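Local coordinates for protein ppBat (PDB 3CNE), which binds flavins such as lumichrome, riboflavin, FMN and FAD as a homodimer, carries a structural zinc site, and may serve to store flavin, at residues Ile122-Pro132 against Asn153-Asn161; Asn14-Phe25 against Glu160-Ile171. All blocks are in the same frame, centred on the assembly; numbering follows the deposited sequence.

How the contacts relate
Contact 2 encloses contact 1 along the chain: residues 14-25 come first, then 122-132, then 153-161, which overlaps 160-171. The centres of the two contacts lie about 14 Å apart. Strand 154-157 belongs to the central, mostly parallel sheet, between strands 106-110 and 148-151. In contact 1 it meets the short strand 127-129 of a separate two-stranded sheet. In contact 2 the helices 15-27 and 167-174 pack together. The contacts share Glu160 and Asn161 and touch where Met166 packs on the backbone of Phe155 and Thr156. Strand, zinc region and flavin site are thus joined by one short piece of chain.

Contact 1 (Ile122-Pro132 against Asn153-Asn161); sequences ITKGKKVAVHP and NFFTAQDEN
Phe154 fills the tight end of this contact. Its ring lies among Ile122, Thr123 and Lys126, at the turn before strand 127-129. Ile122 reaches the rim of the ring: CG1 lies in the ring plane at the edge, and CD1 is 3.7 Å from Phe154 CE1. Thr123 brings its methyl CG2 to 3.8 Å from Phe154 CE1. The Lys126 and Phe154 side chains cross at about a right angle, with Lys126 CG 3.8 Å from Phe154 CD2. The lysine chain then bends at chi2 and carries the amine away. The type II turn from Thr123 to Lys126 brings Thr123 and Lys126 to the ring, with Ile122 just before it. Met107 of strand 106-110 also touches the phenyl group.

Further along, the two strands run at 33° to each other. A side chain ties them. Thr156 OG1 sits between its own backbone N and carbonyl carbon (chi1 62°) and accepts from Ala129 N at 2.8 Å, with an N-H...O angle of 160°. Water 1 bridges the same hydroxyl to Lys127 O. The buried hydroxyl therefore has both a peptide and a water partner.

The far end is looser and partly open to solvent. Gln158 stretches out from CG, and CG lies 3.2 Å from Val130 O. The Pro132 side chain crosses that of Gln158 at about a right angle, its CD 3.9 Å from Gln158 CG. His131 and Asp159 only approach each other, with His131 CD2 4.2 Å from Asp159 OD2. The His131 ND1 bond is to Leu133, and the side chain touches Cys111, a ligand of the structural zinc. The contact joins a small outer parallel sheet to the central sheet of a DJ-1/PfpI fold, beside its zinc site.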
loop_
_atom_site.group_PDB
_atom_site.type_symbol
_atom_site.label_atom_id
_atom_site.label_comp_id
_atom_site.label_asym_id
_atom_site.label_seq_id
_atom_site.Cartn_x
_atom_site.Cartn_y
_atom_site.Cartn_z
ATOM N N ILE A 122 -6.713 -2.421 -27.242
ATOM C CA ILE A 122 -7.235 -1.066 -27.049
ATOM C C ILE A 122 -6.142 0.002 -27.068
ATOM O O ILE A 122 -6.429 1.197 -27.194
ATOM C CB ILE A 122 -8.086 -0.927 -25.755
ATOM C CG1 ILE A 122 -7.234 -1.246 -24.507
ATOM C CG2 ILE A 122 -9.353 -1.784 -25.864
ATOM C CD1 ILE A 122 -7.894 -0.872 -23.199
ATOM N N THR A 123 -4.894 -0.431 -26.914
ATOM C CA THR A 123 -3.782 0.497 -26.844
ATOM C C THR A 123 -3.246 0.938 -28.205
ATOM O O THR A 123 -2.267 1.657 -28.235
ATOM C CB THR A 123 -2.607 -0.072 -26.008
ATOM O OG1 THR A 123 -2.170 -1.314 -26.579
ATOM C CG2 THR A 123 -3.014 -0.297 -24.546
ATOM N N LYS A 124 -3.864 0.504 -29.311
ATOM C CA LYS A 124 -3.372 0.807 -30.670
ATOM C C LYS A 124 -2.860 2.246 -30.747
ATOM O O LYS A 124 -3.615 3.163 -30.471
ATOM C CB LYS A 124 -4.465 0.645 -31.742
ATOM C CG LYS A 124 -5.384 -0.573 -31.617
ATOM C CD LYS A 124 -4.935 -1.748 -32.509
ATOM C CE LYS A 124 -5.787 -2.983 -32.285
ATOM N NZ LYS A 124 -5.093 -4.222 -32.807
ATOM N N GLY A 125 -1.583 2.413 -31.087
ATOM C CA GLY A 125 -0.981 3.733 -31.341
ATOM C C GLY A 125 -0.782 4.673 -30.159
ATOM O O GLY A 125 -0.426 5.840 -30.349
ATOM N N LYS A 126 -0.990 4.182 -28.937
ATOM C CA LYS A 126 -0.835 5.033 -27.755
ATOM C C LYS A 126 0.455 4.715 -27.052
ATOM O O LYS A 126 0.869 3.548 -26.988
ATOM C CB LYS A 126 -1.990 4.841 -26.760
ATOM C CG LYS A 126 -3.385 5.084 -27.327
ATOM C CD LYS A 126 -3.638 6.570 -27.590
ATOM C CE LYS A 126 -4.793 6.733 -28.549
ATOM N NZ LYS A 126 -4.979 8.140 -28.945
ATOM N N LYS A 127 1.086 5.758 -26.516
ATOM C CA LYS A 127 2.264 5.593 -25.689
ATOM C C LYS A 127 1.867 5.051 -24.329
ATOM O O LYS A 127 0.892 5.516 -23.724
ATOM C CB LYS A 127 3.017 6.909 -25.545
ATOM C CG LYS A 127 3.908 7.209 -26.760
ATOM C CD LYS A 127 4.422 8.645 -26.725
ATOM C CE LYS A 127 3.287 9.635 -26.972
ATOM N NZ LYS A 127 3.661 11.046 -26.580
ATOM N N VAL A 128 2.607 4.055 -23.871
ATOM C CA VAL A 128 2.387 3.472 -22.549
ATOM C C VAL A 128 3.695 3.297 -21.824
ATOM O O VAL A 128 4.738 3.049 -22.444
ATOM C CB VAL A 128 1.681 2.083 -22.590
ATOM C CG1 VAL A 128 0.244 2.200 -23.077
ATOM C CG2 VAL A 128 2.491 1.047 -23.420
ATOM N N ALA A 129 3.629 3.423 -20.505
ATOM C CA ALA A 129 4.733 3.070 -19.639
ATOM C C ALA A 129 4.412 1.690 -19.077
ATOM O O ALA A 129 3.250 1.360 -18.790
ATOM C CB ALA A 129 4.895 4.071 -18.535
ATOM N N VAL A 130 5.460 0.893 -18.946
ATOM C CA VAL A 130 5.344 -0.521 -18.652
ATOM C C VAL A 130 6.622 -0.942 -17.957
ATOM O O VAL A 130 7.683 -0.321 -18.158
ATOM C CB VAL A 130 5.079 -1.335 -19.946
ATOM C CG1 VAL A 130 6.243 -1.243 -20.916
ATOM C CG2 VAL A 130 4.758 -2.786 -19.646
ATOM N N HIS A 131 6.515 -1.971 -17.119
ATOM C CA HIS A 131 7.666 -2.537 -16.457
ATOM C C HIS A 131 8.649 -3.032 -17.530
ATOM O O HIS A 131 8.219 -3.649 -18.496
ATOM C CB HIS A 131 7.237 -3.702 -15.552
ATOM C CG HIS A 131 8.330 -4.184 -14.660
ATOM N ND1 HIS A 131 9.362 -4.978 -15.111
ATOM C CD2 HIS A 131 8.576 -3.953 -13.351
ATOM C CE1 HIS A 131 10.191 -5.224 -14.114
ATOM N NE2 HIS A 131 9.740 -4.606 -13.037
ATOM N N PRO A 132 9.958 -2.745 -17.378
ATOM C CA PRO A 132 10.952 -3.173 -18.378
ATOM C C PRO A 132 10.819 -4.620 -18.848
ATOM O O PRO A 132 10.916 -4.891 -20.045
ATOM C CB PRO A 132 12.288 -2.957 -17.656
ATOM C CG PRO A 132 12.014 -1.805 -16.767
ATOM C CD PRO A 132 10.596 -1.984 -16.286
ATOM N N ASN A 153 -6.747 8.317 -23.358
ATOM C CA ASN A 153 -7.413 7.848 -22.142
ATOM C C ASN A 153 -6.527 6.986 -21.240
ATOM O O ASN A 153 -6.987 6.513 -20.206
ATOM C CB ASN A 153 -8.694 7.100 -22.489
ATOM C CG ASN A 153 -9.633 7.927 -23.324
ATOM O OD1 ASN A 153 -9.828 9.131 -23.076
ATOM N ND2 ASN A 153 -10.224 7.295 -24.334
ATOM N N PHE A 154 -5.251 6.824 -21.617
ATOM C CA PHE A 154 -4.342 5.931 -20.911
ATOM C C PHE A 154 -3.392 6.653 -19.969
ATOM O O PHE A 154 -2.645 7.525 -20.380
ATOM C CB PHE A 154 -3.545 5.055 -21.895
ATOM C CG PHE A 154 -4.398 4.102 -22.656
ATOM C CD1 PHE A 154 -4.671 2.830 -22.149
ATOM C CD2 PHE A 154 -4.962 4.476 -23.871
ATOM C CE1 PHE A 154 -5.504 1.949 -22.841
ATOM C CE2 PHE A 154 -5.782 3.582 -24.584
ATOM C CZ PHE A 154 -6.052 2.331 -24.066
ATOM N N PHE A 155 -3.422 6.233 -18.708
ATOM C CA PHE A 155 -2.577 6.784 -17.655
ATOM C C PHE A 155 -1.823 5.583 -17.090
ATOM O O PHE A 155 -2.370 4.824 -16.302
ATOM C CB PHE A 155 -3.450 7.429 -16.562
ATOM C CG PHE A 155 -4.228 8.641 -17.026
ATOM C CD1 PHE A 155 -3.965 9.902 -16.475
ATOM C CD2 PHE A 155 -5.219 8.534 -17.998
ATOM C CE1 PHE A 155 -4.665 11.044 -16.908
ATOM C CE2 PHE A 155 -5.926 9.674 -18.435
ATOM C CZ PHE A 155 -5.638 10.925 -17.881
ATOM N N THR A 156 -0.578 5.387 -17.520
ATOM C CA THR A 156 0.159 4.205 -17.108
ATOM C C THR A 156 1.494 4.593 -16.494
ATOM O O THR A 156 2.122 5.580 -16.897
ATOM C CB THR A 156 0.359 3.201 -18.271
ATOM O OG1 THR A 156 1.142 3.802 -19.318
ATOM C CG2 THR A 156 -0.976 2.783 -18.844
ATOM N N ALA A 157 1.898 3.827 -15.487
ATOM C CA ALA A 157 3.174 4.042 -14.816
ATOM C C ALA A 157 4.010 2.773 -14.948
ATOM O O ALA A 157 3.470 1.665 -14.970
ATOM C CB ALA A 157 2.946 4.395 -13.366
ATOM N N GLN A 158 5.318 2.951 -15.051
ATOM C CA GLN A 158 6.252 1.859 -15.190
ATOM C C GLN A 158 6.084 0.822 -14.063
ATOM O O GLN A 158 6.037 -0.384 -14.323
ATOM C CB GLN A 158 7.675 2.416 -15.198
ATOM C CG GLN A 158 8.706 1.425 -15.655
ATOM C CD GLN A 158 10.084 2.022 -15.772
ATOM O OE1 GLN A 158 10.861 2.002 -14.815
ATOM N NE2 GLN A 158 10.406 2.535 -16.955
ATOM N N ASP A 159 5.956 1.285 -12.824
ATOM C CA ASP A 159 5.667 0.357 -11.711
ATOM C C ASP A 159 5.205 1.100 -10.455
ATOM O O ASP A 159 4.935 2.303 -10.527
ATOM C CB ASP A 159 6.858 -0.542 -11.431
ATOM C CG ASP A 159 8.081 0.222 -11.085
ATOM O OD1 ASP A 159 7.943 1.303 -10.491
ATOM O OD2 ASP A 159 9.194 -0.240 -11.415
ATOM N N GLU A 160 5.128 0.390 -9.321
ATOM C CA GLU A 160 4.565 0.955 -8.093
ATOM C C GLU A 160 5.396 2.139 -7.639
ATOM O O GLU A 160 4.879 3.065 -7.030
ATOM C CB GLU A 160 4.503 -0.094 -6.953
ATOM C CG GLU A 160 3.468 -1.197 -7.175
ATOM C CD GLU A 160 3.942 -2.311 -8.137
ATOM O OE1 GLU A 160 3.107 -3.187 -8.520
ATOM O OE2 GLU A 160 5.144 -2.300 -8.519
ATOM N N ASN A 161 6.696 2.129 -7.921
ATOM C CA ASN A 161 7.493 3.265 -7.474
ATOM C C ASN A 161 7.455 4.494 -8.376
ATOM O O ASN A 161 8.026 5.516 -8.027
ATOM C CB ASN A 161 8.933 2.867 -7.189
ATOM C CG ASN A 161 9.434 1.856 -8.136
ATOM O OD1 ASN A 161 9.822 2.199 -9.253
ATOM N ND2 ASN A 161 9.427 0.565 -7.717
HETATM O O HOH W 1 -0.398 5.523 -21.174
#

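Contact 2 (Asn14-Phe25 against Glu160-Ile171); sequences NGCGLFQYLEAF and ENTIWTMLPKVI. With FMN (flavin mononucleotide), chain N.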
loop_
_atom_site.group_PDB
_atom_site.type_symbol
_atom_site.label_atom_id
_atom_site.label_comp_id
_atom_site.label_asym_id
_atom_site.label_seq_id
_atom_site.Cartn_x
_atom_site.Cartn_y
_atom_site.Cartn_z
ATOM N N ASN A 14 -0.030 -6.422 -5.847
ATOM C CA ASN A 14 0.949 -5.609 -5.149
ATOM C C ASN A 14 0.185 -4.554 -4.354
ATOM O O ASN A 14 -0.416 -3.653 -4.924
ATOM C CB ASN A 14 1.887 -4.953 -6.156
ATOM C CG ASN A 14 2.982 -4.171 -5.506
ATOM O OD1 ASN A 14 2.710 -3.293 -4.684
ATOM N ND2 ASN A 14 4.242 -4.415 -5.944
ATOM N N GLY A 15 0.282 -4.659 -3.033
ATOM C CA GLY A 15 -0.482 -3.828 -2.117
ATOM C C GLY A 15 0.032 -2.404 -2.067
ATOM O O GLY A 15 -0.725 -1.504 -1.757
ATOM N N CYS A 16 1.326 -2.216 -2.315
ATOM C CA CYS A 16 1.880 -0.901 -2.360
ATOM C C CYS A 16 1.222 -0.130 -3.526
ATOM O O CYS A 16 0.728 0.974 -3.317
ATOM C CB CYS A 16 3.419 -0.934 -2.504
ATOM S SG CYS A 16 4.098 0.764 -2.582
ATOM N N GLY A 17 1.128 -0.746 -4.703
ATOM C CA GLY A 17 0.430 -0.102 -5.852
ATOM C C GLY A 17 -1.048 0.165 -5.543
ATOM O O GLY A 17 -1.538 1.290 -5.704
ATOM N N LEU A 18 -1.746 -0.872 -5.072
ATOM C CA LEU A 18 -3.172 -0.793 -4.829
ATOM C C LEU A 18 -3.510 0.414 -3.940
ATOM O O LEU A 18 -4.298 1.261 -4.328
ATOM C CB LEU A 18 -3.708 -2.085 -4.183
ATOM C CG LEU A 18 -5.226 -2.105 -3.928
ATOM C CD1 LEU A 18 -6.035 -1.909 -5.238
ATOM C CD2 LEU A 18 -5.650 -3.376 -3.223
ATOM N N PHE A 19 -2.897 0.468 -2.759
ATOM C CA PHE A 19 -3.227 1.482 -1.783
ATOM C C PHE A 19 -2.797 2.908 -2.126
ATOM O O PHE A 19 -3.417 3.859 -1.670
ATOM C CB PHE A 19 -2.826 1.040 -0.375
ATOM C CG PHE A 19 -3.758 0.018 0.161
ATOM C CD1 PHE A 19 -3.462 -1.324 0.058
ATOM C CD2 PHE A 19 -5.001 0.403 0.672
ATOM C CE1 PHE A 19 -4.349 -2.300 0.543
ATOM C CE2 PHE A 19 -5.888 -0.559 1.132
ATOM C CZ PHE A 19 -5.565 -1.901 1.060
ATOM N N GLN A 20 -1.747 3.047 -2.922
ATOM C CA GLN A 20 -1.457 4.360 -3.517
ATOM C C GLN A 20 -2.669 4.901 -4.266
ATOM O O GLN A 20 -3.034 6.052 -4.089
ATOM C CB GLN A 20 -0.259 4.273 -4.467
ATOM C CG GLN A 20 1.074 4.246 -3.753
ATOM C CD GLN A 20 2.205 4.416 -4.738
ATOM O OE1 GLN A 20 2.450 5.530 -5.231
ATOM N NE2 GLN A 20 2.868 3.313 -5.082
ATOM N N TYR A 21 -3.316 4.064 -5.078
ATOM C CA TYR A 21 -4.560 4.466 -5.719
ATOM C C TYR A 21 -5.662 4.728 -4.683
ATOM O O TYR A 21 -6.300 5.777 -4.722
ATOM C CB TYR A 21 -5.064 3.419 -6.721
ATOM C CG TYR A 21 -4.152 3.143 -7.902
ATOM C CD1 TYR A 21 -3.869 4.151 -8.840
ATOM C CD2 TYR A 21 -3.626 1.864 -8.123
ATOM C CE1 TYR A 21 -3.036 3.902 -9.947
ATOM C CE2 TYR A 21 -2.812 1.609 -9.227
ATOM C CZ TYR A 21 -2.529 2.638 -10.137
ATOM O OH TYR A 21 -1.720 2.411 -11.227
ATOM N N LEU A 22 -5.876 3.781 -3.766
ATOM C CA LEU A 22 -7.062 3.847 -2.916
ATOM C C LEU A 22 -6.978 4.992 -1.935
ATOM O O LEU A 22 -7.985 5.646 -1.674
ATOM C CB LEU A 22 -7.351 2.523 -2.213
ATOM C CG LEU A 22 -7.477 1.290 -3.118
ATOM C CD1 LEU A 22 -7.917 0.090 -2.293
ATOM C CD2 LEU A 22 -8.426 1.524 -4.312
ATOM N N GLU A 23 -5.789 5.233 -1.385
ATOM C CA GLU A 23 -5.606 6.373 -0.506
ATOM C C GLU A 23 -5.873 7.666 -1.246
ATOM O O GLU A 23 -6.606 8.552 -0.748
ATOM C CB GLU A 23 -4.206 6.410 0.073
ATOM C CG GLU A 23 -4.021 7.591 1.006
ATOM C CD GLU A 23 -2.609 7.837 1.316
ATOM O OE1 GLU A 23 -1.794 7.872 0.363
ATOM O OE2 GLU A 23 -2.311 7.980 2.517
ATOM N N ALA A 24 -5.279 7.793 -2.422
ATOM C CA ALA A 24 -5.497 9.016 -3.224
ATOM C C ALA A 24 -6.991 9.258 -3.526
ATOM O O ALA A 24 -7.476 10.376 -3.339
ATOM C CB ALA A 24 -4.654 9.002 -4.509
ATOM N N PHE A 25 -7.709 8.220 -3.962
ATOM C CA PHE A 25 -9.136 8.357 -4.264
ATOM C C PHE A 25 -9.896 8.754 -3.015
ATOM O O PHE A 25 -10.678 9.693 -3.052
ATOM C CB PHE A 25 -9.766 7.065 -4.830
ATOM C CG PHE A 25 -9.197 6.609 -6.144
ATOM C CD1 PHE A 25 -8.695 7.512 -7.073
ATOM C CD2 PHE A 25 -9.200 5.261 -6.469
ATOM C CE1 PHE A 25 -8.156 7.069 -8.299
ATOM C CE2 PHE A 25 -8.685 4.807 -7.701
ATOM C CZ PHE A 25 -8.156 5.715 -8.611
ATOM N N GLU A 160 5.128 0.390 -9.321
ATOM C CA GLU A 160 4.565 0.955 -8.093
ATOM C C GLU A 160 5.396 2.139 -7.639
ATOM O O GLU A 160 4.879 3.065 -7.030
ATOM C CB GLU A 160 4.503 -0.094 -6.953
ATOM C CG GLU A 160 3.468 -1.197 -7.175
ATOM C CD GLU A 160 3.942 -2.311 -8.137
ATOM O OE1 GLU A 160 3.107 -3.187 -8.520
ATOM O OE2 GLU A 160 5.144 -2.300 -8.519
ATOM N N ASN A 161 6.696 2.129 -7.921
ATOM C CA ASN A 161 7.493 3.265 -7.474
ATOM C C ASN A 161 7.455 4.494 -8.376
ATOM O O ASN A 161 8.026 5.516 -8.027
ATOM C CB ASN A 161 8.933 2.867 -7.189
ATOM C CG ASN A 161 9.434 1.856 -8.136
ATOM O OD1 ASN A 161 9.822 2.199 -9.253
ATOM N ND2 ASN A 161 9.427 0.565 -7.717
ATOM N N THR A 162 6.786 4.407 -9.520
ATOM C CA THR A 162 6.616 5.610 -10.352
ATOM C C THR A 162 5.158 6.121 -10.438
ATOM O O THR A 162 4.849 7.098 -11.178
ATOM C CB THR A 162 7.154 5.401 -11.768
ATOM O OG1 THR A 162 6.407 4.375 -12.430
ATOM C CG2 THR A 162 8.614 5.027 -11.747
ATOM N N ILE A 163 4.262 5.454 -9.716
ATOM C CA ILE A 163 2.857 5.869 -9.685
ATOM C C ILE A 163 2.737 7.357 -9.295
ATOM O O ILE A 163 1.985 8.113 -9.926
ATOM C CB ILE A 163 2.002 4.975 -8.770
ATOM C CG1 ILE A 163 1.799 3.604 -9.434
ATOM C CG2 ILE A 163 0.609 5.629 -8.516
ATOM C CD1 ILE A 163 1.254 2.529 -8.498
ATOM N N TRP A 164 3.532 7.768 -8.298
ATOM C CA TRP A 164 3.566 9.155 -7.824
ATOM C C TRP A 164 3.738 10.166 -8.962
ATOM O O TRP A 164 3.257 11.285 -8.835
ATOM C CB TRP A 164 4.670 9.371 -6.770
ATOM C CG TRP A 164 6.087 9.409 -7.319
ATOM C CD1 TRP A 164 6.900 8.356 -7.542
ATOM C CD2 TRP A 164 6.832 10.579 -7.702
ATOM N NE1 TRP A 164 8.116 8.773 -8.033
ATOM C CE2 TRP A 164 8.099 10.143 -8.131
ATOM C CE3 TRP A 164 6.549 11.957 -7.711
ATOM C CZ2 TRP A 164 9.081 11.033 -8.589
ATOM C CZ3 TRP A 164 7.539 12.846 -8.153
ATOM C CH2 TRP A 164 8.779 12.378 -8.584
ATOM N N THR A 165 4.434 9.781 -10.044
ATOM C CA THR A 165 4.695 10.705 -11.180
ATOM C C THR A 165 3.458 11.049 -12.018
ATOM O O THR A 165 3.455 12.052 -12.739
ATOM C CB THR A 165 5.796 10.209 -12.153
ATOM O OG1 THR A 165 5.357 9.027 -12.847
ATOM C CG2 THR A 165 7.109 9.974 -11.429
HETATM N N MSE A 166 2.413 10.234 -11.935
HETATM C CA MSE A 166 1.212 10.490 -12.718
HETATM C C MSE A 166 -0.045 10.647 -11.864
HETATM O O MSE A 166 -1.079 11.035 -12.362
HETATM C CB MSE A 166 0.983 9.384 -13.735
HETATM C CG MSE A 166 0.812 8.014 -13.090
HETATM SE SE MSE A 166 -0.136 6.735 -14.221
HETATM C CE MSE A 166 -1.651 6.418 -13.012
ATOM N N LEU A 167 0.044 10.321 -10.582
ATOM C CA LEU A 167 -1.134 10.259 -9.727
ATOM C C LEU A 167 -1.853 11.618 -9.558
ATOM O O LEU A 167 -3.086 11.653 -9.577
ATOM C CB LEU A 167 -0.779 9.608 -8.377
ATOM C CG LEU A 167 -1.918 9.147 -7.477
ATOM C CD1 LEU A 167 -2.863 8.212 -8.212
ATOM C CD2 LEU A 167 -1.333 8.477 -6.212
ATOM N N PRO A 168 -1.105 12.736 -9.422
ATOM C CA PRO A 168 -1.808 14.030 -9.373
ATOM C C PRO A 168 -2.632 14.305 -10.637
ATOM O O PRO A 168 -3.734 14.850 -10.537
ATOM C CB PRO A 168 -0.656 15.053 -9.262
ATOM C CG PRO A 168 0.451 14.263 -8.589
ATOM C CD PRO A 168 0.354 12.931 -9.303
ATOM N N LYS A 169 -2.108 13.931 -11.801
ATOM C CA LYS A 169 -2.859 14.081 -13.055
ATOM C C LYS A 169 -4.088 13.162 -13.068
ATOM O O LYS A 169 -5.136 13.542 -13.562
ATOM C CB LYS A 169 -1.951 13.822 -14.281
ATOM C CG LYS A 169 -0.873 14.905 -14.514
ATOM C CD LYS A 169 -0.091 14.741 -15.831
ATOM C CE LYS A 169 1.002 13.645 -15.805
ATOM N NZ LYS A 169 2.409 14.077 -15.422
ATOM N N VAL A 170 -3.959 11.950 -12.511
ATOM C CA VAL A 170 -5.082 11.010 -12.470
ATOM C C VAL A 170 -6.184 11.575 -11.589
ATOM O O VAL A 170 -7.361 11.544 -11.949
ATOM C CB VAL A 170 -4.657 9.638 -11.925
ATOM C CG1 VAL A 170 -5.881 8.724 -11.768
ATOM C CG2 VAL A 170 -3.647 9.030 -12.854
ATOM N N ILE A 171 -5.788 12.068 -10.424
ATOM C CA ILE A 171 -6.727 12.666 -9.482
ATOM C C ILE A 171 -7.440 13.845 -10.148
ATOM O O ILE A 171 -8.661 13.926 -10.094
ATOM C CB ILE A 171 -6.047 13.111 -8.164
ATOM C CG1 ILE A 171 -5.504 11.903 -7.373
ATOM C CG2 ILE A 171 -7.042 13.913 -7.281
ATOM C CD1 ILE A 171 -6.535 10.822 -7.130
HETATM N N1 FMN N . 6.814 9.398 -3.747
HETATM C C2 FMN N . 6.675 8.030 -3.637
HETATM O O2 FMN N . 5.636 7.573 -3.148
HETATM N N3 FMN N . 7.696 7.195 -4.069
HETATM C C4 FMN N . 8.861 7.734 -4.608
HETATM O O4 FMN N . 9.751 6.989 -5.047
HETATM C C4A FMN N . 8.996 9.118 -4.719
HETATM N N5 FMN N . 10.148 9.668 -5.257
HETATM C C5A FMN N . 10.261 11.043 -5.354
HETATM C C6 FMN N . 11.414 11.594 -5.891
HETATM C C7 FMN N . 11.553 12.975 -6.012
HETATM C C7M FMN N . 12.416 13.462 -7.145
HETATM C C8 FMN N . 10.534 13.821 -5.550
HETATM C C8M FMN N . 10.944 15.126 -4.907
HETATM C C9 FMN N . 9.374 13.245 -5.035
HETATM C C9A FMN N . 9.226 11.869 -4.916
HETATM N N10 FMN N . 8.063 11.327 -4.372
HETATM C C10 FMN N . 7.964 9.951 -4.280
HETATM C "C1'" FMN N . 6.758 12.051 -4.547
HETATM C "C2'" FMN N . 6.229 12.751 -3.301
HETATM O "O2'" FMN N . 5.468 11.844 -2.521
HETATM C "C3'" FMN N . 5.368 13.943 -3.739
HETATM O "O3'" FMN N . 6.164 14.828 -4.505
HETATM C "C4'" FMN N . 4.746 14.702 -2.564
HETATM O "O4'" FMN N . 3.517 14.114 -2.170
HETATM O O HOH W 2 4.769 5.928 -6.459
#
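Asn14 and Glu160 meet flat at the start of helix 15-25. The two side chains come from opposite directions. Their amide and carboxylate planes stack only 12° apart, with Asn14 ND2 3.1 Å from Glu160 CD. Asn14 ND2 is also 3.1 Å from Glu160 OE1, but at an angle too poor for a hydrogen bond; the contact is stacking. Asn14 OD1 instead caps the helix, accepting from Gly17 N at 3.0 Å. Glu160 CG lies against Gly17 N, where a side chain on Gly17 would clash. Glu160 OE1 is hydrogen-bonded to His110 NE2.

Gln20 reaches across in an extended chain. Its NE2 donates to Glu160 O at 2.8 Å with an angle of 168°, and that oxygen lies in the amide plane. Its OE1 accepts from water 2. The same water donates to Glu160 O and accepts from Trp164 N, closing a small polar network.

Further along helix 15-25 the contact is apolar. Met166 CE sits at the edge of the Tyr21 ring, and Ile163 crosses that side chain at about a right angle. Ala24 CB touches both Leu167 CD2 (3.8 Å) and Ile171 CD1 (3.7 Å).

The Trp164 indole leads away from helix 15-25 to the flavin. With CG between backbone N and carbonyl carbon (chi1 74°), one indole face lies over the flavin, NE1 3.4 Å from FMN C4A, and the other is covered by Thr165 CG2. A serine here would probably leave the isoalloxazine without this stacking partner and weaken its hold. Asn161 O of the second subunit is also hydrogen-bonded to the FMN. The chemistry implies a flavin stacked on Trp164 and shared across the dimer, with Gln20 and water 2 probably fixing the backbone behind the indole.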